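Local coordinates for macrolide export ATP-binding/permease protein MacB (PDB 3FTJ) that is the periplasmic region of a non-canonical ABC transporter that probably exports macrolides, using ATP, as part of the tripartite efflux system MacAB-TdeA, at residues T13-G21 / I173-S181; S51-G60 / S71-Y81. All coordinates share one frame; numbering follows the deposited sequence.

Interaction 1 of 2, residues T13-G21 / I173-S181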
loop_
_atom_site.group_PDB
_atom_site.type_symbol
_atom_site.label_atom_id
_atom_site.label_comp_id
_atom_site.label_asym_id
_atom_site.label_seq_id
_atom_site.Cartn_x
_atom_site.Cartn_y
_atom_site.Cartn_z
ATOM N N THR A 13 5.712 3.341 -13.978
ATOM C CA THR A 13 6.188 2.750 -15.223
ATOM C C THR A 13 5.810 1.268 -15.309
ATOM O O THR A 13 4.973 0.882 -16.129
ATOM C CB THR A 13 7.709 2.942 -15.402
ATOM O OG1 THR A 13 8.385 2.618 -14.179
ATOM C CG2 THR A 13 8.014 4.395 -15.764
ATOM N N ASN A 14 6.410 0.441 -14.456
ATOM C CA ASN A 14 6.083 -0.983 -14.427
ATOM C C ASN A 14 5.148 -1.359 -13.280
ATOM O O ASN A 14 4.910 -2.542 -13.026
ATOM C CB ASN A 14 7.357 -1.832 -14.387
ATOM C CG ASN A 14 7.883 -2.164 -15.780
ATOM O OD1 ASN A 14 7.109 -2.425 -16.706
ATOM N ND2 ASN A 14 9.206 -2.166 -15.929
ATOM N N THR A 15 4.619 -0.351 -12.591
ATOM C CA THR A 15 3.656 -0.578 -11.525
ATOM C C THR A 15 2.346 0.159 -11.784
ATOM O O THR A 15 2.332 1.242 -12.365
ATOM C CB THR A 15 4.199 -0.116 -10.167
ATOM O OG1 THR A 15 4.351 1.305 -10.180
ATOM C CG2 THR A 15 5.544 -0.766 -9.879
ATOM N N MET A 16 1.245 -0.442 -11.353
ATOM C CA MET A 16 -0.061 0.194 -11.436
ATOM C C MET A 16 -0.750 0.008 -10.106
ATOM O O MET A 16 -0.622 -1.048 -9.491
ATOM C CB MET A 16 -0.910 -0.449 -12.523
ATOM C CG MET A 16 -0.283 -0.390 -13.890
ATOM S SD MET A 16 -1.303 -1.209 -15.121
ATOM C CE MET A 16 -0.262 -0.974 -16.563
ATOM N N THR A 17 -1.476 1.033 -9.665
ATOM C CA THR A 17 -2.228 0.962 -8.417
ATOM C C THR A 17 -3.715 1.054 -8.716
ATOM O O THR A 17 -4.174 1.994 -9.369
ATOM C CB THR A 17 -1.818 2.084 -7.436
ATOM O OG1 THR A 17 -0.404 2.023 -7.202
ATOM C CG2 THR A 17 -2.560 1.944 -6.097
ATOM N N ILE A 18 -4.459 0.062 -8.248
ATOM C CA ILE A 18 -5.898 0.022 -8.437
ATOM C C ILE A 18 -6.614 0.552 -7.189
ATOM O O ILE A 18 -6.343 0.103 -6.074
ATOM C CB ILE A 18 -6.351 -1.406 -8.741
ATOM C CG1 ILE A 18 -5.477 -1.994 -9.853
ATOM C CG2 ILE A 18 -7.819 -1.427 -9.135
ATOM C CD1 ILE A 18 -5.222 -3.460 -9.714
ATOM N N PHE A 19 -7.518 1.508 -7.390
ATOM C CA PHE A 19 -8.233 2.179 -6.307
ATOM C C PHE A 19 -9.742 1.985 -6.430
ATOM O O PHE A 19 -10.267 1.884 -7.533
ATOM C CB PHE A 19 -7.972 3.686 -6.355
ATOM C CG PHE A 19 -6.577 4.079 -5.978
ATOM C CD1 PHE A 19 -6.227 4.249 -4.652
ATOM C CD2 PHE A 19 -5.622 4.302 -6.951
ATOM C CE1 PHE A 19 -4.947 4.616 -4.301
ATOM C CE2 PHE A 19 -4.342 4.673 -6.603
ATOM C CZ PHE A 19 -4.006 4.832 -5.278
ATOM N N ASN A 20 -10.437 1.973 -5.296
ATOM C CA ASN A 20 -11.894 1.990 -5.297
ATOM C C ASN A 20 -12.418 3.293 -5.874
ATOM O O ASN A 20 -11.803 4.343 -5.697
ATOM C CB ASN A 20 -12.428 1.834 -3.872
ATOM C CG ASN A 20 -12.008 0.532 -3.240
ATOM O OD1 ASN A 20 -11.335 0.515 -2.217
ATOM N ND2 ASN A 20 -12.385 -0.568 -3.863
ATOM N N GLY A 21 -13.557 3.228 -6.554
ATOM C CA GLY A 21 -14.222 4.432 -7.011
ATOM C C GLY A 21 -13.954 4.771 -8.463
ATOM O O GLY A 21 -13.532 3.914 -9.241
ATOM N N ILE A 173 -10.316 -3.836 0.913
ATOM C CA ILE A 173 -9.137 -2.984 0.995
ATOM C C ILE A 173 -9.259 -1.692 0.191
ATOM O O ILE A 173 -10.175 -1.535 -0.612
ATOM C CB ILE A 173 -7.893 -3.753 0.527
ATOM C CG1 ILE A 173 -8.130 -4.295 -0.889
ATOM C CG2 ILE A 173 -7.556 -4.865 1.503
ATOM C CD1 ILE A 173 -7.056 -5.215 -1.373
ATOM N N GLY A 174 -8.320 -0.780 0.413
ATOM C CA GLY A 174 -8.365 0.538 -0.188
ATOM C C GLY A 174 -7.771 0.585 -1.580
ATOM O O GLY A 174 -8.242 1.341 -2.438
ATOM N N SER A 175 -6.737 -0.226 -1.804
ATOM C CA SER A 175 -6.105 -0.328 -3.115
ATOM C C SER A 175 -5.224 -1.575 -3.255
ATOM O O SER A 175 -4.935 -2.272 -2.282
ATOM C CB SER A 175 -5.275 0.928 -3.409
ATOM O OG SER A 175 -4.163 1.035 -2.532
ATOM N N ILE A 176 -4.803 -1.837 -4.486
ATOM C CA ILE A 176 -3.916 -2.940 -4.810
ATOM C C ILE A 176 -2.859 -2.432 -5.776
ATOM O O ILE A 176 -3.183 -1.925 -6.851
ATOM C CB ILE A 176 -4.683 -4.080 -5.534
ATOM C CG1 ILE A 176 -5.772 -4.666 -4.632
ATOM C CG2 ILE A 176 -3.727 -5.164 -5.999
ATOM C CD1 ILE A 176 -6.800 -5.506 -5.386
ATOM N N THR A 177 -1.595 -2.557 -5.411
ATOM C CA THR A 177 -0.543 -2.210 -6.353
ATOM C C THR A 177 0.029 -3.481 -6.974
ATOM O O THR A 177 0.392 -4.415 -6.260
ATOM C CB THR A 177 0.575 -1.389 -5.697
ATOM O OG1 THR A 177 0.017 -0.196 -5.126
ATOM C CG2 THR A 177 1.627 -1.008 -6.732
ATOM N N VAL A 178 0.083 -3.512 -8.304
ATOM C CA VAL A 178 0.615 -4.656 -9.030
ATOM C C VAL A 178 1.924 -4.265 -9.706
ATOM O O VAL A 178 2.075 -3.140 -10.183
ATOM C CB VAL A 178 -0.375 -5.194 -10.106
ATOM C CG1 VAL A 178 -1.749 -5.472 -9.506
ATOM C CG2 VAL A 178 -0.496 -4.227 -11.254
ATOM N N LYS A 179 2.876 -5.192 -9.721
ATOM C CA LYS A 179 4.107 -5.002 -10.471
ATOM C C LYS A 179 3.949 -5.795 -11.750
ATOM O O LYS A 179 3.705 -7.004 -11.715
ATOM C CB LYS A 179 5.309 -5.514 -9.682
ATOM C CG LYS A 179 6.597 -4.722 -9.892
ATOM C CD LYS A 179 7.203 -4.950 -11.270
ATOM C CE LYS A 179 8.612 -4.363 -11.342
ATOM N NZ LYS A 179 9.286 -4.610 -12.651
ATOM N N ILE A 180 4.069 -5.099 -12.875
ATOM C CA ILE A 180 3.877 -5.694 -14.192
ATOM C C ILE A 180 5.133 -6.451 -14.640
ATOM O O ILE A 180 6.256 -6.019 -14.368
ATOM C CB ILE A 180 3.511 -4.597 -15.219
ATOM C CG1 ILE A 180 2.061 -4.161 -15.028
ATOM C CG2 ILE A 180 3.697 -5.077 -16.629
ATOM C CD1 ILE A 180 1.076 -5.306 -15.099
ATOM N N SER A 181 4.936 -7.591 -15.297
ATOM C CA SER A 181 6.048 -8.339 -15.879
ATOM C C SER A 181 6.913 -7.406 -16.719
ATOM O O SER A 181 6.402 -6.572 -17.469
ATOM C CB SER A 181 5.544 -9.504 -16.745
ATOM O OG SER A 181 4.843 -10.467 -15.969
#
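The Phe19 ring meets Ser175 obliquely, its CD1 3.7 Å from Ser175 CB, while the ring of Phe207 packs against it at about 20° between planes. This antiparallel pair, strands 15-20 and 175-180, belongs to the mixed sheet of the MacB-like periplasmic core domain. Four backbone bonds join the hydrogen-bonded pairs Met16-Val178 and Ile18-Ile176, and a fifth, nearly straight, runs from Ile180 N to Asn14 O (2.7 Å). The two faces differ in chemistry. Met16, Ile18, Ile176 and Val178 share a buried one, where Ile18 CD1 reaches across to Val178 CG1 at 4.0 Å and both side chains touch Leu193 of helix 186-201. Thr15, Thr17, Phe19, Ser175, Thr177 and Lys179 lie on the other, most of whose residues are partly exposed. There Lys179, bent at its second torsion, brings NZ to 3.8 Å from Asn14 CB, though its charge pairs with Asp182. At the centre of that face, Thr17 and Thr177 each hold the hydroxyl anti to the carbonyl carbon (chi1 -56° and -58°), which turns the two oxygens toward each other, and Thr17 OG1 and Thr177 OG1 share a hydrogen bond of 3.1 Å.

Interaction 2 of 2, residues S51-G60 / S71-Y81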
loop_
_atom_site.group_PDB
_atom_site.type_symbol
_atom_site.label_atom_id
_atom_site.label_comp_id
_atom_site.label_asym_id
_atom_site.label_seq_id
_atom_site.Cartn_x
_atom_site.Cartn_y
_atom_site.Cartn_z
ATOM N N SER A 51 4.069 -9.153 -9.019
ATOM C CA SER A 51 3.719 -9.110 -7.604
ATOM C C SER A 51 2.472 -8.273 -7.367
ATOM O O SER A 51 2.139 -7.387 -8.153
ATOM C CB SER A 51 4.876 -8.565 -6.766
ATOM O OG SER A 51 5.000 -7.161 -6.917
ATOM N N VAL A 52 1.790 -8.574 -6.270
ATOM C CA VAL A 52 0.555 -7.897 -5.901
ATOM C C VAL A 52 0.609 -7.484 -4.429
ATOM O O VAL A 52 0.879 -8.309 -3.553
ATOM C CB VAL A 52 -0.642 -8.825 -6.127
ATOM C CG1 VAL A 52 -1.940 -8.145 -5.713
ATOM C CG2 VAL A 52 -0.690 -9.267 -7.595
ATOM N N THR A 53 0.345 -6.208 -4.164
ATOM C CA THR A 53 0.370 -5.685 -2.804
ATOM C C THR A 53 -0.957 -5.051 -2.411
ATOM O O THR A 53 -1.303 -3.983 -2.905
ATOM C CB THR A 53 1.468 -4.631 -2.660
ATOM O OG1 THR A 53 2.724 -5.221 -3.012
ATOM C CG2 THR A 53 1.525 -4.117 -1.237
ATOM N N PRO A 54 -1.709 -5.714 -1.529
ATOM C CA PRO A 54 -2.959 -5.156 -0.999
ATOM C C PRO A 54 -2.640 -3.987 -0.071
ATOM O O PRO A 54 -1.562 -3.965 0.509
ATOM C CB PRO A 54 -3.554 -6.319 -0.196
ATOM C CG PRO A 54 -2.797 -7.548 -0.652
ATOM C CD PRO A 54 -1.439 -7.070 -1.023
ATOM N N ASN A 55 -3.545 -3.027 0.062
ATOM C CA ASN A 55 -3.301 -1.878 0.936
ATOM C C ASN A 55 -4.586 -1.382 1.574
ATOM O O ASN A 55 -5.501 -0.934 0.887
ATOM C CB ASN A 55 -2.620 -0.735 0.160
ATOM C CG ASN A 55 -2.242 0.456 1.051
ATOM O OD1 ASN A 55 -2.994 0.863 1.944
ATOM N ND2 ASN A 55 -1.069 1.027 0.792
ATOM N N THR A 56 -4.658 -1.487 2.894
ATOM C CA THR A 56 -5.710 -0.836 3.655
ATOM C C THR A 56 -5.020 -0.039 4.753
ATOM O O THR A 56 -3.853 -0.271 5.048
ATOM C CB THR A 56 -6.648 -1.856 4.284
ATOM O OG1 THR A 56 -7.726 -1.175 4.935
ATOM C CG2 THR A 56 -5.897 -2.694 5.300
ATOM N N SER A 57 -5.713 0.920 5.344
ATOM C CA SER A 57 -5.127 1.636 6.467
ATOM C C SER A 57 -6.186 2.216 7.380
ATOM O O SER A 57 -7.382 2.216 7.058
ATOM C CB SER A 57 -4.191 2.752 5.998
ATOM O OG SER A 57 -4.899 3.767 5.313
ATOM N N SER A 58 -5.711 2.715 8.519
ATOM C CA SER A 58 -6.538 3.318 9.547
ATOM C C SER A 58 -5.676 4.363 10.229
ATOM O O SER A 58 -4.457 4.236 10.276
ATOM C CB SER A 58 -6.971 2.259 10.560
ATOM O OG SER A 58 -7.982 2.745 11.433
ATOM N N SER A 59 -6.307 5.406 10.742
ATOM C CA SER A 59 -5.602 6.487 11.415
ATOM C C SER A 59 -6.129 6.556 12.836
ATOM O O SER A 59 -7.333 6.688 13.048
ATOM C CB SER A 59 -5.868 7.797 10.685
ATOM O OG SER A 59 -5.269 8.883 11.352
ATOM N N GLY A 60 -5.243 6.438 13.815
ATOM C CA GLY A 60 -5.687 6.308 15.189
ATOM C C GLY A 60 -4.665 6.770 16.207
ATOM O O GLY A 60 -3.764 7.545 15.884
ATOM N N SER A 71 -3.387 10.662 15.072
ATOM C CA SER A 71 -3.235 10.538 13.629
ATOM C C SER A 71 -1.948 9.813 13.252
ATOM O O SER A 71 -1.155 10.290 12.439
ATOM C CB SER A 71 -3.338 11.901 12.939
ATOM O OG SER A 71 -2.583 12.885 13.622
ATOM N N ALA A 72 -1.743 8.659 13.875
ATOM C CA ALA A 72 -0.764 7.705 13.394
ATOM C C ALA A 72 -1.493 6.846 12.375
ATOM O O ALA A 72 -2.584 6.346 12.651
ATOM C CB ALA A 72 -0.249 6.848 14.531
ATOM N N ASN A 73 -0.892 6.692 11.200
ATOM C CA ASN A 73 -1.442 5.865 10.138
ATOM C C ASN A 73 -0.857 4.472 10.137
ATOM O O ASN A 73 0.339 4.295 9.891
ATOM C CB ASN A 73 -1.178 6.515 8.789
ATOM C CG ASN A 73 -1.781 7.887 8.694
ATOM O OD1 ASN A 73 -2.987 8.052 8.864
ATOM N ND2 ASN A 73 -0.943 8.891 8.443
ATOM N N LEU A 74 -1.697 3.487 10.422
ATOM C CA LEU A 74 -1.305 2.090 10.300
ATOM C C LEU A 74 -1.755 1.575 8.950
ATOM O O LEU A 74 -2.946 1.575 8.644
ATOM C CB LEU A 74 -1.932 1.241 11.404
ATOM C CG LEU A 74 -1.584 -0.250 11.430
ATOM C CD1 LEU A 74 -0.087 -0.482 11.665
ATOM C CD2 LEU A 74 -2.407 -0.939 12.515
ATOM N N TYR A 75 -0.791 1.149 8.145
ATOM C CA TYR A 75 -1.066 0.520 6.865
ATOM C C TYR A 75 -0.983 -0.984 7.017
ATOM O O TYR A 75 -0.064 -1.502 7.659
ATOM C CB TYR A 75 -0.052 0.975 5.826
ATOM C CG TYR A 75 -0.182 2.422 5.450
ATOM C CD1 TYR A 75 -1.081 2.826 4.465
ATOM C CD2 TYR A 75 0.587 3.392 6.080
ATOM C CE1 TYR A 75 -1.212 4.159 4.124
ATOM C CE2 TYR A 75 0.469 4.725 5.737
ATOM C CZ TYR A 75 -0.433 5.101 4.756
ATOM O OH TYR A 75 -0.547 6.430 4.415
ATOM N N GLY A 76 -1.962 -1.676 6.444
ATOM C CA GLY A 76 -1.930 -3.121 6.350
ATOM C C GLY A 76 -1.600 -3.410 4.911
ATOM O O GLY A 76 -2.443 -3.226 4.038
ATOM N N ILE A 77 -0.367 -3.831 4.655
ATOM C CA ILE A 77 0.112 -3.977 3.275
ATOM C C ILE A 77 0.764 -5.334 3.005
ATOM O O ILE A 77 0.968 -6.128 3.928
ATOM C CB ILE A 77 1.089 -2.822 2.878
ATOM C CG1 ILE A 77 2.104 -2.528 3.992
ATOM C CG2 ILE A 77 0.317 -1.554 2.578
ATOM C CD1 ILE A 77 3.016 -3.684 4.363
ATOM N N GLY A 78 1.073 -5.603 1.738
ATOM C CA GLY A 78 1.720 -6.850 1.367
ATOM C C GLY A 78 3.233 -6.854 1.534
ATOM O O GLY A 78 3.868 -5.801 1.614
ATOM N N GLU A 79 3.810 -8.054 1.563
ATOM C CA GLU A 79 5.265 -8.244 1.637
ATOM C C GLU A 79 6.075 -7.395 0.646
ATOM O O GLU A 79 7.120 -6.864 1.002
ATOM C CB GLU A 79 5.600 -9.727 1.451
ATOM C CG GLU A 79 7.073 -10.011 1.219
ATOM C CD GLU A 79 7.386 -11.491 1.305
ATOM O OE1 GLU A 79 6.500 -12.303 0.951
ATOM O OE2 GLU A 79 8.509 -11.840 1.737
ATOM N N GLN A 80 5.588 -7.263 -0.587
ATOM C CA GLN A 80 6.312 -6.525 -1.632
ATOM C C GLN A 80 6.129 -5.013 -1.563
ATOM O O GLN A 80 6.644 -4.281 -2.416
ATOM C CB GLN A 80 5.916 -7.015 -3.036
ATOM C CG GLN A 80 6.222 -8.484 -3.318
ATOM C CD GLN A 80 7.637 -8.870 -2.911
ATOM O OE1 GLN A 80 8.604 -8.187 -3.245
ATOM N NE2 GLN A 80 7.758 -9.971 -2.174
ATOM N N TYR A 81 5.399 -4.536 -0.559
ATOM C CA TYR A 81 5.089 -3.111 -0.485
ATOM C C TYR A 81 6.338 -2.228 -0.495
ATOM O O TYR A 81 6.401 -1.243 -1.226
ATOM C CB TYR A 81 4.228 -2.785 0.741
ATOM C CG TYR A 81 3.896 -1.313 0.853
ATOM C CD1 TYR A 81 4.695 -0.463 1.591
ATOM C CD2 TYR A 81 2.792 -0.774 0.199
ATOM C CE1 TYR A 81 4.407 0.887 1.691
ATOM C CE2 TYR A 81 2.492 0.574 0.296
ATOM C CZ TYR A 81 3.307 1.400 1.043
ATOM O OH TYR A 81 3.033 2.746 1.150
HETATM O O HOH W 1 3.057 -7.902 -1.366
#
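One water bridges Thr53 and Gln80: it accepts from Gln80 N at 2.7 Å, donates to Val52 O, and also hydrogen-bonds Thr53 OG1. It fills in where the hairpin of strands 49-64 and 67-77 gives up regular pairing, for the last direct backbone bond here, Gly78 N to Pro54 O, is weak (3.3 Å, 125°). Beyond it a type I turn, Gly78 to Tyr81, bends the chain toward helix 81-85. Thr53 CG2, anti to its own N (chi1 -58°), lies in the ring plane at the edge of Tyr81 and sits 3.6 Å from Tyr81 CB. Further along, Asn55 lies beside Ile77, with ND2 3.4 Å from Ile77 CG2; its OD1 comes to the edge of the Tyr75 ring, 3.7 Å from CD1, the amide and ring planes being 86° apart. Regular antiparallel pairing runs from Thr56-Gly76 through Ser58-Leu74 to Gly60-Ala72, its shortest bond going from Gly76 N to Thr56 O (2.7 Å). At the far end Ser71 and Ala72 both face Gly60, a G1 beta bulge. The hairpin is thus gripped by backbone bonds over most of its length, whereas at the Gly78-Tyr81 end a water and the Thr53 methyl at the Tyr81 ring edge take over.

Overall arrangement
From the N terminus the chain first lays down strand 15-20, then passes through helix 37-44 into the long strand 49-64 and turns back along 67-77. Interaction 2 ties the two arms of this hairpin together, with only ten residues between its segments. Interaction 1 closes a far larger loop, 151 residues long, when strand 175-180 returns beside 15-20, so the hairpin contact is nested inside it. Strand 175-180 also runs beside 49-64, where Thr177 O lies 2.8 Å from Thr53 N, a probable hydrogen bond, and Ile176 packs on Val52. The strand order 15-20, 175-180, 49-64, 67-77 thus carries one sheet through both contacts, whose centres are about 13 Å apart.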